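Local coordinates for putative uncharacterized protein (Bacteroides vulgatus, PDB 4F7A) that probably binds mucin O-glycans at the bacterial surface as a SusD/RagB-family outer membrane lipoprotein with a TPR-like helical fold, at residues G177-V182 / P191-W196; A226-Y231 / I349-E354; G232-S237 / L332-T337; K246-P251 / T327-L332; S280-P285 / S369-G374. All coordinates share one frame; numbering follows the deposited sequence. Where two conformers were deposited one is given.

Four of the five contacts tie loops or helix ends to neighbouring elements of the TPR-like helical fold, and interaction 4 joins a loop to the edge of a short sheet. Interaction 1 comes first along the chain, at the start of helix 193-210, and touches interaction 2 through Ser194 and Tyr231. Interaction 2, closed over 118 residues, spans both interaction 3 and interaction 4; its centre lies about 13 Å from that of interaction 3. Leu332 is common to interactions 3 and 4, where strand 329-332 runs into helix 334-346. Interaction 5 crosses interactions 2, 3 and 4 in chain order and touches the last two through Gln370. Interactions 2 to 5 interlock segments 76 to 118 residues apart.

Interaction 1. Residues G177-V182 / P191-W196; sequences GKEDGV and PTASRW
The capped N-terminus of helix 193-210 meets the loop that follows helix 151-174, and Glu179 clasps the helix start with both its backbone and its carboxylate. Ala193 N donates to Glu179 O at 2.9 Å, arriving in the carbonyl plane on a lone pair. The carboxylate then takes the next residue with two bonds: Ser194 N reaches Glu179 OE1 at 3.0 Å along a nearly straight path (169°), while Ser194 OG gives a short bond of 2.5 Å to Glu179 OE2. Both oxygens use their syn lone pairs, the sides that face each other. The Glu179 chain doubles over at chi2 (-78°), which folds the carboxylate back onto the helix end. Thr192, the N-cap, accepts from Arg195 N through OG1, so side chains from both segments occupy the first-turn N-H groups. An alanine in place of Glu179 would probably leave Ser194 N and Ser194 OG without their shared acceptor and the helix start without a nearby negative charge.

Farther along, Val182 packs CG2 3.4 Å from Thr192 C and, in the plane of the indole at its edge, 3.8 Å from Trp196 CD1. A water links Val182 O to Trp196 NE1; it serves as acceptor for the indole N-H, while Ile119 and Leu169 of helices 111-132 and 151-174 pack on the ring. A carboxylate beside the N-H groups of a first turn would be favoured by the helix dipole, so Glu179 probably helps hold the turn 177-182 against the helix as an anion.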
# COMPACT_ATOMS: atom_id res chain seq x y z
N GLY A 177 -16.91 8.84 -27.47
CA GLY A 177 -16.82 9.63 -26.25
C GLY A 177 -15.49 10.38 -26.23
O GLY A 177 -14.44 9.84 -26.61
N LYS A 178 -15.55 11.63 -25.81
CA LYS A 178 -14.37 12.48 -25.74
C LYS A 178 -13.42 11.96 -24.64
O LYS A 178 -13.88 11.63 -23.55
CB LYS A 178 -14.78 13.93 -25.44
CG LYS A 178 -15.55 14.63 -26.56
CD LYS A 178 -16.14 15.96 -26.08
N GLU A 179 -12.13 11.87 -24.94
CA GLU A 179 -11.13 11.43 -23.97
C GLU A 179 -11.26 12.18 -22.65
O GLU A 179 -11.14 11.58 -21.58
CB GLU A 179 -9.71 11.61 -24.55
CG GLU A 179 -9.27 10.47 -25.48
CD GLU A 179 -8.85 9.21 -24.72
OE1 GLU A 179 -9.19 9.08 -23.53
OE2 GLU A 179 -8.18 8.33 -25.33
N ASP A 180 -11.54 13.49 -22.72
CA ASP A 180 -11.61 14.32 -21.53
C ASP A 180 -12.99 14.36 -20.87
O ASP A 180 -13.23 15.19 -20.00
CB ASP A 180 -11.09 15.73 -21.81
CG ASP A 180 -12.01 16.53 -22.71
OD1 ASP A 180 -13.15 16.10 -22.98
OD2 ASP A 180 -11.58 17.62 -23.14
N GLY A 181 -13.88 13.43 -21.23
CA GLY A 181 -15.18 13.35 -20.55
C GLY A 181 -15.09 13.01 -19.08
O GLY A 181 -16.08 13.17 -18.35
N VAL A 182 -13.92 12.53 -18.64
CA VAL A 182 -13.63 12.25 -17.22
C VAL A 182 -13.04 13.43 -16.43
O VAL A 182 -12.72 13.30 -15.24
CB VAL A 182 -12.68 11.04 -17.08
CG1 VAL A 182 -13.34 9.76 -17.65
CG2 VAL A 182 -11.31 11.30 -17.74
N PRO A 191 -6.62 12.07 -16.45
CA PRO A 191 -7.38 13.15 -17.09
C PRO A 191 -8.14 12.70 -18.32
O PRO A 191 -8.87 13.50 -18.90
CB PRO A 191 -6.28 14.14 -17.51
CG PRO A 191 -5.11 13.25 -17.79
CD PRO A 191 -5.17 12.21 -16.70
N THR A 192 -7.94 11.45 -18.74
CA THR A 192 -8.59 10.92 -19.91
C THR A 192 -9.09 9.51 -19.65
O THR A 192 -8.63 8.81 -18.73
CB THR A 192 -7.65 10.86 -21.14
OG1 THR A 192 -6.60 9.91 -20.89
CG2 THR A 192 -7.06 12.22 -21.51
N ALA A 193 -10.04 9.09 -20.47
CA ALA A 193 -10.54 7.70 -20.44
C ALA A 193 -9.41 6.68 -20.64
O ALA A 193 -9.32 5.71 -19.88
CB ALA A 193 -11.64 7.51 -21.49
N SER A 194 -8.52 6.92 -21.59
CA SER A 194 -7.36 6.05 -21.76
C SER A 194 -6.50 5.94 -20.51
O SER A 194 -6.01 4.85 -20.20
CB SER A 194 -6.48 6.50 -22.93
OG SER A 194 -7.13 6.36 -24.16
N ARG A 195 -6.33 7.03 -19.77
CA ARG A 195 -5.54 6.98 -18.55
C ARG A 195 -6.18 6.16 -17.44
O ARG A 195 -5.49 5.51 -16.66
CB ARG A 195 -5.19 8.39 -18.07
CG ARG A 195 -4.19 9.12 -18.97
CD ARG A 195 -2.74 8.89 -18.57
NE ARG A 195 -2.41 9.60 -17.34
CZ ARG A 195 -2.06 10.88 -17.27
NH1 ARG A 195 -1.93 11.62 -18.37
NH2 ARG A 195 -1.81 11.42 -16.10
N TRP A 196 -7.51 6.17 -17.37
CA TRP A 196 -8.22 5.27 -16.46
C TRP A 196 -7.99 3.81 -16.81
O TRP A 196 -7.79 2.99 -15.92
CB TRP A 196 -9.73 5.59 -16.46
CG TRP A 196 -10.09 6.75 -15.59
CD1 TRP A 196 -10.29 8.04 -15.99
CD2 TRP A 196 -10.29 6.74 -14.17
NE1 TRP A 196 -10.59 8.84 -14.91
CE2 TRP A 196 -10.61 8.06 -13.78
CE3 TRP A 196 -10.22 5.75 -13.19
CZ2 TRP A 196 -10.88 8.40 -12.46
CZ3 TRP A 196 -10.47 6.09 -11.86
CH2 TRP A 196 -10.79 7.42 -11.51
O HOH W 1 -10.94 11.56 -14.24

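Interaction 2. Residues A226-Y231 / I349-E354; sequences ALENSY and INPKNE
Leu227, in the last turn of helix 216-228, leans on the loop between helices 334-346 and 356-371, where its CB and two methyls each meet a neighbour. Leu227 CB sits 3.7 Å from Pro351 CG. A chi1 of -70° sets CG anti to the carbonyl carbon, and chi2 (166°) directs the methyls: Leu227 CD1 reaches Asn350 OD1 at 3.5 Å and also touches Pro351 CD, while Leu227 CD2 lies 3.8 Å from Lys352 CE, the leucine crossing Asn350 and Lys352 at about a right angle. Glu228 runs obliquely past the same ring, its CG beside Pro351 CG and its OE2 3.7 Å from Pro351 CB.

Asn350 shapes the loop that receives the leucine. Asn350 OD1 accepts from Lys352 N at 2.8 Å, closing an Asx turn, with the donor above the carbonyl plane; Asn350 ND2 gives 2.9 Å to the anti lone pair of Glu354 OE2 and also bonds Arg341 O of helix 334-346. The Arg341 side chain holds the other Glu354 oxygen. A leucine in place of Asn350 would probably undo the Asx turn and leave Lys352 N, Glu354 OE2 and Arg341 O without these partners.

Between the segments no direct hydrogen bond forms; a water instead accepts from Lys352 NZ and donates to Leu227 O. The ammonium is thus joined through solvent to the helix C-terminus, whose carbonyl end its charge would suit.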
# COMPACT_ATOMS: atom_id res chain seq x y z
N ALA A 226 -3.14 -7.67 -18.35
CA ALA A 226 -2.58 -6.39 -17.94
C ALA A 226 -1.56 -5.84 -18.93
O ALA A 226 -1.64 -4.68 -19.31
CB ALA A 226 -1.95 -6.50 -16.54
N LEU A 227 -0.65 -6.70 -19.37
CA LEU A 227 0.47 -6.25 -20.18
C LEU A 227 0.25 -6.36 -21.69
O LEU A 227 1.07 -5.87 -22.45
CB LEU A 227 1.74 -6.98 -19.74
CG LEU A 227 2.26 -6.53 -18.36
CD1 LEU A 227 3.31 -7.52 -17.80
CD2 LEU A 227 2.82 -5.08 -18.48
N GLU A 228 -0.87 -6.96 -22.13
CA GLU A 228 -1.21 -6.95 -23.55
C GLU A 228 -2.32 -5.97 -23.89
O GLU A 228 -2.56 -5.69 -25.04
CB GLU A 228 -1.61 -8.35 -24.02
CG GLU A 228 -0.44 -9.30 -24.00
CD GLU A 228 -0.72 -10.61 -24.71
OE1 GLU A 228 -1.88 -11.11 -24.62
OE2 GLU A 228 0.23 -11.12 -25.33
N ASN A 229 -3.02 -5.44 -22.89
CA ASN A 229 -4.07 -4.49 -23.19
C ASN A 229 -3.46 -3.30 -23.93
O ASN A 229 -2.43 -2.76 -23.51
CB ASN A 229 -4.80 -4.10 -21.91
CG ASN A 229 -5.97 -3.13 -22.17
OD1 ASN A 229 -5.75 -1.99 -22.48
ND2 ASN A 229 -7.20 -3.61 -22.02
N SER A 230 -4.08 -2.91 -25.04
CA SER A 230 -3.50 -1.92 -25.93
C SER A 230 -3.36 -0.52 -25.30
O SER A 230 -2.61 0.29 -25.81
CB SER A 230 -4.32 -1.83 -27.22
OG SER A 230 -5.62 -1.36 -26.91
N TYR A 231 -4.09 -0.22 -24.22
CA TYR A 231 -3.99 1.10 -23.59
C TYR A 231 -2.72 1.28 -22.74
O TYR A 231 -2.40 2.40 -22.36
CB TYR A 231 -5.25 1.44 -22.77
CG TYR A 231 -6.45 1.67 -23.65
CD1 TYR A 231 -7.27 0.61 -24.02
CD2 TYR A 231 -6.76 2.94 -24.14
CE1 TYR A 231 -8.36 0.82 -24.84
CE2 TYR A 231 -7.86 3.15 -24.97
CZ TYR A 231 -8.65 2.07 -25.32
OH TYR A 231 -9.76 2.22 -26.14
N ILE A 349 6.21 -15.03 -16.68
CA ILE A 349 4.82 -14.78 -16.99
C ILE A 349 4.59 -13.36 -17.49
O ILE A 349 3.48 -12.84 -17.42
CB ILE A 349 3.89 -15.16 -15.79
CG1 ILE A 349 4.19 -14.33 -14.54
CG2 ILE A 349 4.02 -16.66 -15.48
CD1 ILE A 349 3.34 -14.75 -13.30
N ASN A 350 5.65 -12.74 -18.02
CA ASN A 350 5.53 -11.45 -18.68
C ASN A 350 5.39 -11.70 -20.17
O ASN A 350 6.31 -12.24 -20.78
CB ASN A 350 6.77 -10.59 -18.39
CG ASN A 350 6.63 -9.18 -18.86
OD1 ASN A 350 5.86 -8.89 -19.78
ND2 ASN A 350 7.40 -8.27 -18.26
N PRO A 351 4.26 -11.30 -20.78
CA PRO A 351 4.13 -11.55 -22.23
C PRO A 351 5.00 -10.65 -23.10
O PRO A 351 5.12 -10.89 -24.29
CB PRO A 351 2.65 -11.26 -22.49
CG PRO A 351 2.33 -10.14 -21.49
CD PRO A 351 3.11 -10.56 -20.25
N LYS A 352 5.58 -9.59 -22.52
CA LYS A 352 6.43 -8.69 -23.30
C LYS A 352 7.83 -9.24 -23.40
O LYS A 352 8.27 -9.99 -22.53
CB LYS A 352 6.51 -7.32 -22.62
CG LYS A 352 5.18 -6.60 -22.54
CD LYS A 352 5.34 -5.24 -21.89
CE LYS A 352 4.09 -4.39 -22.02
NZ LYS A 352 3.89 -3.88 -23.41
N ASN A 353 8.55 -8.81 -24.42
CA ASN A 353 9.93 -9.23 -24.64
C ASN A 353 10.88 -8.34 -23.84
O ASN A 353 11.55 -7.47 -24.40
CB ASN A 353 10.27 -9.15 -26.14
CG ASN A 353 9.33 -10.01 -27.01
OD1 ASN A 353 8.85 -11.06 -26.58
ND2 ASN A 353 9.10 -9.56 -28.26
N GLU A 354 10.91 -8.53 -22.52
CA GLU A 354 11.72 -7.71 -21.63
C GLU A 354 12.19 -8.55 -20.44
O GLU A 354 11.47 -9.42 -19.94
CB GLU A 354 10.94 -6.48 -21.17
CG GLU A 354 9.65 -6.79 -20.38
CD GLU A 354 8.73 -5.58 -20.20
OE1 GLU A 354 8.85 -4.58 -20.95
OE2 GLU A 354 7.87 -5.65 -19.30
O HOH W 2 2.56 -6.16 -24.91

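Interaction 3. Residues G232-S237 / L332-T337; sequences GVIESS and LTAAET
Glu235 and Ala334 bring the backbones closest, their CA atoms 4.7 Å apart, where the loop 232-237, extended through Val233 and Ile234, passes the first turn of helix 334-346. The small alanine side chain probably permits this close approach: Ala334 CB presses on the peptide itself, 3.4 Å from Ser236 C. Ile234 points two ways from its branched CB. Ile234 CG2 rests 3.6 Å from Ala334 CB, and Ile234 CD1, at the end of the chain extended at chi2 (168°), meets Leu332 CD2 at 4.0 Å, just before the helix.

Thr333 is the N-cap here, its OG1 accepting from Glu336 N at 2.9 Å. The contact lies where strand 329-332 of the two-stranded sheet turns into the helix. One turn on, Thr337 places CB 3.4 Å from Ile234 O and CG2 3.8 Å from Val233 CG2. Its hydroxyl is turned back along the helix, where Thr337 OG1 donates to Thr333 O; Thr337 N reaches that same oxygen from the other face of the carbonyl plane. Ala334 N takes Asn240 OD1 as acceptor, whereas Glu235 sends its carboxylate to Arg341. A water bridges Ser237 OG and Ala335 N.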
# COMPACT_ATOMS: atom_id res chain seq x y z
N GLY A 232 -2.02 0.19 -22.44
CA GLY A 232 -0.72 0.27 -21.79
C GLY A 232 -0.81 0.25 -20.28
O GLY A 232 -1.90 0.16 -19.73
N VAL A 233 0.36 0.33 -19.63
CA VAL A 233 0.46 0.44 -18.18
C VAL A 233 1.28 1.70 -17.89
O VAL A 233 1.89 2.28 -18.80
CB VAL A 233 1.11 -0.80 -17.54
CG1 VAL A 233 0.23 -2.07 -17.71
CG2 VAL A 233 2.54 -1.06 -18.09
N ILE A 234 1.28 2.12 -16.64
CA ILE A 234 1.96 3.35 -16.26
C ILE A 234 3.47 3.14 -16.33
O ILE A 234 4.00 2.21 -15.72
CB ILE A 234 1.51 3.82 -14.86
CG1 ILE A 234 0.00 4.13 -14.88
CG2 ILE A 234 2.30 5.09 -14.43
CD1 ILE A 234 -0.59 4.32 -13.51
N GLU A 235 4.16 4.00 -17.09
CA GLU A 235 5.61 3.90 -17.31
C GLU A 235 6.38 5.16 -16.92
O GLU A 235 7.58 5.09 -16.67
CB GLU A 235 5.87 3.60 -18.79
CG GLU A 235 5.39 2.20 -19.16
CD GLU A 235 5.66 1.82 -20.61
OE1 GLU A 235 6.22 2.63 -21.35
OE2 GLU A 235 5.32 0.69 -21.00
N SER A 236 5.68 6.30 -16.87
CA SER A 236 6.28 7.59 -16.52
C SER A 236 5.72 8.09 -15.20
O SER A 236 4.52 8.02 -14.97
CB SER A 236 5.95 8.63 -17.59
OG SER A 236 6.32 9.93 -17.15
N SER A 237 6.59 8.66 -14.36
CA SER A 237 6.15 9.19 -13.04
C SER A 237 5.14 10.31 -13.16
O SER A 237 4.33 10.52 -12.26
CB SER A 237 7.34 9.64 -12.20
OG SER A 237 8.19 8.53 -11.94
N LEU A 332 -0.28 4.52 -6.70
CA LEU A 332 0.28 3.55 -7.65
C LEU A 332 1.23 4.26 -8.64
O LEU A 332 0.81 5.13 -9.39
CB LEU A 332 -0.86 2.84 -8.40
CG LEU A 332 -0.50 1.56 -9.14
CD1 LEU A 332 -1.73 0.70 -9.37
CD2 LEU A 332 0.20 1.87 -10.45
N THR A 333 2.50 3.87 -8.63
CA THR A 333 3.53 4.58 -9.36
C THR A 333 3.97 3.79 -10.57
O THR A 333 3.83 2.55 -10.62
CB THR A 333 4.76 4.86 -8.46
OG1 THR A 333 5.37 3.62 -8.07
CG2 THR A 333 4.36 5.68 -7.20
N ALA A 334 4.51 4.53 -11.53
CA ALA A 334 5.25 3.98 -12.64
C ALA A 334 6.40 3.08 -12.15
O ALA A 334 6.63 1.99 -12.69
CB ALA A 334 5.80 5.15 -13.48
N ALA A 335 7.14 3.53 -11.14
CA ALA A 335 8.27 2.74 -10.63
C ALA A 335 7.77 1.36 -10.16
O ALA A 335 8.31 0.33 -10.57
CB ALA A 335 9.01 3.49 -9.47
N GLU A 336 6.74 1.35 -9.33
CA GLU A 336 6.13 0.08 -8.89
C GLU A 336 5.74 -0.78 -10.09
O GLU A 336 5.95 -1.99 -10.10
CB GLU A 336 4.89 0.34 -8.01
CG GLU A 336 4.16 -0.96 -7.67
CD GLU A 336 2.81 -0.80 -7.01
OE1 GLU A 336 2.43 0.34 -6.65
OE2 GLU A 336 2.14 -1.85 -6.84
N THR A 337 5.16 -0.16 -11.10
CA THR A 337 4.71 -0.91 -12.27
C THR A 337 5.90 -1.60 -12.98
O THR A 337 5.81 -2.76 -13.39
CB THR A 337 3.86 -0.01 -13.21
OG1 THR A 337 2.75 0.53 -12.46
CG2 THR A 337 3.33 -0.81 -14.41
O HOH W 3 7.28 6.48 -10.30

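Interaction 4. Residues K246-P251 / T327-L332; sequences KGYQNP and TPAVLL. With ACT (acetate ion), chain F.
A first torsion near 180° on both Tyr248 (chi1 179°) and Asn250 (chi1 -170°) swings the two side chains from the loop before helix 251-257 toward the start of strand 329-332. Asn250 makes the one hydrogen bond between the segments: ND2 donates to Thr327 O at 3.0 Å and 164°. The oxygen lies in the plane of the amide, but the donor stands above the plane of the Thr327 carbonyl and so is not on a lone pair. Asn250 CB lies 3.4 Å from Thr327 O.

Next to this bond, Ala329 CB packs beside the tyrosine. Ala329 CB sits at the ring edge, near its plane, 3.5 Å from Tyr248 OH and 4.0 Å from Tyr248 CE2; the same methyl is 4.0 Å from Asn250 ND2. The Tyr248 hydroxyl bonds to Tyr33 O, so the ring is held at its far end by a third loop.

Strand 329-332 pairs antiparallel with 241-243, and Leu331 and Leu332 together face Ile241 in a classic beta bulge. At the outer end of the loop, where a positive phi favours glycine, Gly247 N donates to an acetate oxygen at 3.0 Å; that ion probably comes from the crystallisation liquor.

Asn250 serves two backbones at once, since OD1 caps Leu252 N of helix 251-257 while ND2 satisfies Thr327 O. With both ends of the buried amide engaged, its flip is fixed and the helix start is coupled directly to the residues leading into the strand.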
# COMPACT_ATOMS: atom_id res chain seq x y z
N LYS A 246 -10.07 19.27 -4.87
CA LYS A 246 -11.33 19.45 -4.14
C LYS A 246 -11.16 19.64 -2.62
O LYS A 246 -11.99 19.20 -1.83
CB LYS A 246 -12.32 18.31 -4.46
CG LYS A 246 -12.76 18.29 -5.94
CD LYS A 246 -14.00 17.41 -6.14
CE LYS A 246 -14.52 17.44 -7.56
NZ LYS A 246 -15.47 18.57 -7.76
N GLY A 247 -10.08 20.31 -2.23
CA GLY A 247 -9.79 20.56 -0.81
C GLY A 247 -9.16 19.40 -0.03
O GLY A 247 -8.88 19.54 1.16
N TYR A 248 -8.90 18.26 -0.68
CA TYR A 248 -8.22 17.14 -0.03
C TYR A 248 -6.89 17.58 0.56
O TYR A 248 -6.16 18.34 -0.05
CB TYR A 248 -7.96 16.02 -1.03
CG TYR A 248 -7.23 14.82 -0.49
CD1 TYR A 248 -7.91 13.83 0.23
CD2 TYR A 248 -5.87 14.64 -0.72
CE1 TYR A 248 -7.26 12.70 0.68
CE2 TYR A 248 -5.21 13.50 -0.25
CZ TYR A 248 -5.91 12.53 0.43
OH TYR A 248 -5.24 11.41 0.89
N GLN A 249 -6.58 17.12 1.75
CA GLN A 249 -5.30 17.40 2.39
C GLN A 249 -4.63 16.06 2.62
O GLN A 249 -5.31 15.09 2.97
CB GLN A 249 -5.51 18.12 3.73
CG GLN A 249 -6.30 19.44 3.66
CD GLN A 249 -5.50 20.56 3.05
OE1 GLN A 249 -4.85 21.33 3.76
NE2 GLN A 249 -5.53 20.66 1.72
N ASN A 250 -3.32 15.99 2.43
CA ASN A 250 -2.59 14.77 2.64
C ASN A 250 -2.48 14.49 4.15
O ASN A 250 -1.87 15.26 4.89
CB ASN A 250 -1.21 14.88 2.00
CG ASN A 250 -0.47 13.55 1.98
OD1 ASN A 250 -0.45 12.84 2.98
ND2 ASN A 250 0.18 13.24 0.85
N PRO A 251 -3.07 13.39 4.62
CA PRO A 251 -3.12 13.20 6.07
C PRO A 251 -1.77 12.86 6.69
O PRO A 251 -1.58 13.09 7.88
CB PRO A 251 -4.10 12.03 6.23
CG PRO A 251 -4.04 11.32 4.97
CD PRO A 251 -3.84 12.35 3.91
N THR A 327 0.53 18.03 -0.96
CA THR A 327 1.21 16.98 -1.73
C THR A 327 0.20 15.88 -2.16
O THR A 327 -0.45 15.30 -1.30
CB THR A 327 2.31 16.31 -0.88
OG1 THR A 327 3.30 17.30 -0.52
CG2 THR A 327 2.97 15.16 -1.65
N PRO A 328 0.09 15.59 -3.47
CA PRO A 328 -0.82 14.49 -3.82
C PRO A 328 -0.42 13.19 -3.10
O PRO A 328 0.78 12.94 -2.91
CB PRO A 328 -0.64 14.35 -5.35
CG PRO A 328 -0.21 15.69 -5.80
CD PRO A 328 0.69 16.20 -4.68
N ALA A 329 -1.40 12.40 -2.67
CA ALA A 329 -1.15 11.14 -1.97
C ALA A 329 -0.95 10.02 -2.97
O ALA A 329 -1.90 9.58 -3.62
CB ALA A 329 -2.34 10.80 -1.04
N VAL A 330 0.28 9.55 -3.08
CA VAL A 330 0.63 8.51 -4.05
C VAL A 330 -0.05 7.18 -3.72
O VAL A 330 -0.05 6.74 -2.55
CB VAL A 330 2.15 8.33 -4.09
CG1 VAL A 330 2.50 7.19 -4.98
CG2 VAL A 330 2.82 9.65 -4.58
N LEU A 331 -0.65 6.56 -4.74
CA LEU A 331 -1.34 5.26 -4.63
C LEU A 331 -0.72 4.16 -5.50
O LEU A 331 -0.68 3.00 -5.09
CB LEU A 331 -2.83 5.38 -5.00
CG LEU A 331 -3.67 6.21 -4.02
CD1 LEU A 331 -5.10 6.29 -4.53
CD2 LEU A 331 -3.59 5.63 -2.61
N LEU A 332 -0.28 4.52 -6.70
CA LEU A 332 0.28 3.55 -7.65
C LEU A 332 1.23 4.26 -8.64
O LEU A 332 0.81 5.13 -9.39
CB LEU A 332 -0.86 2.84 -8.40
CG LEU A 332 -0.50 1.56 -9.14
CD1 LEU A 332 -1.73 0.70 -9.37
CD2 LEU A 332 0.20 1.87 -10.45
C ACT F . -7.09 22.33 -3.80
O ACT F . -7.59 21.17 -3.67
OXT ACT F . -7.69 23.27 -3.22
CH3 ACT F . -5.83 22.58 -4.57

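Interaction 5. Residues S280-P285 / S369-G374; sequences SIYYNP and SQWGAG
Tyr282 turns its edge to the face of Trp371 in a T-shaped pair, with CE1 3.7 Å from Trp371 CE2. The tyrosine and the five-membered ring have centroids 5.0 Å apart and planes inclined at 67°. Tyr282 OH comes to 3.3 Å from Trp371 NE1, but the angle is too poor for a hydrogen bond; the hydroxyl bonds to Ile429 O instead. Beside the pair, Ile281 touches with two branches: Ile281 CG2 lies 3.9 Å from Trp371 CE3, and Ile281 CD1 meets Trp371 O at 3.4 Å and Ala373 CB at 3.8 Å.

One shell out, the amide nitrogen of Gln370 lies over the opposite face of the indole, offset toward the rim, so that the ring is sandwiched between it and Tyr282. The tyrosine, brought beside Trp371 with CG anti to its carbonyl carbon (chi1 -70°), stacks in turn on Trp432. Helix 356-371 ends with a Schellman motif at Gly372, whose positive phi (77°) suits glycine and turns the chain so that Ala373 faces Ile281.

The contact joins the ends of helices 279-282 and 356-371 without a hydrogen bond across it. Its cohesion probably rests mainly on dispersion and edge-to-face electrostatics, with the Tyr282 hydroxyl satisfied separately.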
# COMPACT_ATOMS: atom_id res chain seq x y z
N SER A 280 17.56 11.86 1.86
CA SER A 280 17.35 13.22 2.37
C SER A 280 16.07 13.83 1.79
O SER A 280 15.60 14.86 2.25
CB SER A 280 18.54 14.15 2.07
OG SER A 280 18.67 14.43 0.68
N ILE A 281 15.53 13.19 0.75
CA ILE A 281 14.24 13.57 0.18
C ILE A 281 13.09 13.03 1.03
O ILE A 281 12.13 13.75 1.34
CB ILE A 281 14.10 13.07 -1.27
CG1 ILE A 281 15.21 13.66 -2.16
CG2 ILE A 281 12.69 13.45 -1.84
CD1 ILE A 281 15.27 13.00 -3.61
N TYR A 282 13.23 11.79 1.46
CA TYR A 282 12.25 11.16 2.32
C TYR A 282 12.27 11.66 3.78
O TYR A 282 11.21 11.86 4.37
CB TYR A 282 12.46 9.66 2.33
CG TYR A 282 12.13 8.87 1.06
CD1 TYR A 282 11.97 9.48 -0.18
CD2 TYR A 282 12.08 7.47 1.10
CE1 TYR A 282 11.68 8.74 -1.33
CE2 TYR A 282 11.82 6.73 -0.04
CZ TYR A 282 11.60 7.36 -1.25
OH TYR A 282 11.33 6.63 -2.38
N TYR A 283 13.46 11.79 4.34
CA TYR A 283 13.64 12.08 5.76
C TYR A 283 14.68 13.18 5.99
O TYR A 283 15.38 13.61 5.06
CB TYR A 283 14.06 10.81 6.52
CG TYR A 283 13.04 9.68 6.42
CD1 TYR A 283 11.95 9.62 7.28
CD2 TYR A 283 13.18 8.68 5.48
CE1 TYR A 283 11.01 8.59 7.17
CE2 TYR A 283 12.26 7.63 5.39
CZ TYR A 283 11.19 7.58 6.23
OH TYR A 283 10.29 6.53 6.13
N ASN A 284 14.76 13.62 7.23
CA ASN A 284 15.75 14.60 7.68
C ASN A 284 16.73 13.90 8.62
O ASN A 284 16.37 12.92 9.28
CB ASN A 284 15.08 15.73 8.45
CG ASN A 284 14.23 16.65 7.57
OD1 ASN A 284 14.36 16.67 6.35
ND2 ASN A 284 13.33 17.42 8.21
N PRO A 285 17.97 14.42 8.72
CA PRO A 285 18.88 13.87 9.72
C PRO A 285 18.32 13.98 11.13
O PRO A 285 17.53 14.87 11.42
CB PRO A 285 20.13 14.74 9.58
CG PRO A 285 20.05 15.34 8.19
CD PRO A 285 18.59 15.50 7.92
N SER A 369 13.66 9.56 -10.70
CA SER A 369 13.06 10.67 -11.43
C SER A 369 11.80 11.23 -10.75
O SER A 369 11.60 12.43 -10.73
CB SER A 369 12.73 10.25 -12.87
OG SER A 369 13.92 9.95 -13.58
N GLN A 370 10.95 10.36 -10.21
CA GLN A 370 9.75 10.78 -9.48
C GLN A 370 10.11 11.79 -8.39
O GLN A 370 9.39 12.76 -8.18
CB GLN A 370 9.13 9.56 -8.80
CG GLN A 370 7.88 9.82 -8.00
CD GLN A 370 7.36 8.60 -7.28
OE1 GLN A 370 7.56 7.47 -7.73
NE2 GLN A 370 6.71 8.81 -6.16
N TRP A 371 11.19 11.52 -7.68
CA TRP A 371 11.58 12.26 -6.48
C TRP A 371 12.60 13.35 -6.74
O TRP A 371 12.92 14.10 -5.85
CB TRP A 371 12.11 11.28 -5.41
CG TRP A 371 11.05 10.38 -4.89
CD1 TRP A 371 10.90 9.05 -5.15
CD2 TRP A 371 9.95 10.76 -4.07
NE1 TRP A 371 9.78 8.58 -4.53
CE2 TRP A 371 9.17 9.60 -3.86
CE3 TRP A 371 9.53 11.96 -3.50
CZ2 TRP A 371 8.01 9.60 -3.07
CZ3 TRP A 371 8.37 11.96 -2.71
CH2 TRP A 371 7.64 10.78 -2.51
N GLY A 372 13.11 13.43 -7.96
CA GLY A 372 14.15 14.43 -8.31
C GLY A 372 15.53 14.03 -7.80
O GLY A 372 16.37 14.89 -7.51
N ALA A 373 15.77 12.73 -7.69
CA ALA A 373 17.03 12.22 -7.11
C ALA A 373 18.14 12.06 -8.14
O ALA A 373 19.26 11.66 -7.81
CB ALA A 373 16.76 10.90 -6.38
N GLY A 374 17.83 12.39 -9.40
CA GLY A 374 18.83 12.35 -10.46
C GLY A 374 18.85 11.02 -11.19
O GLY A 374 17.82 10.31 -11.30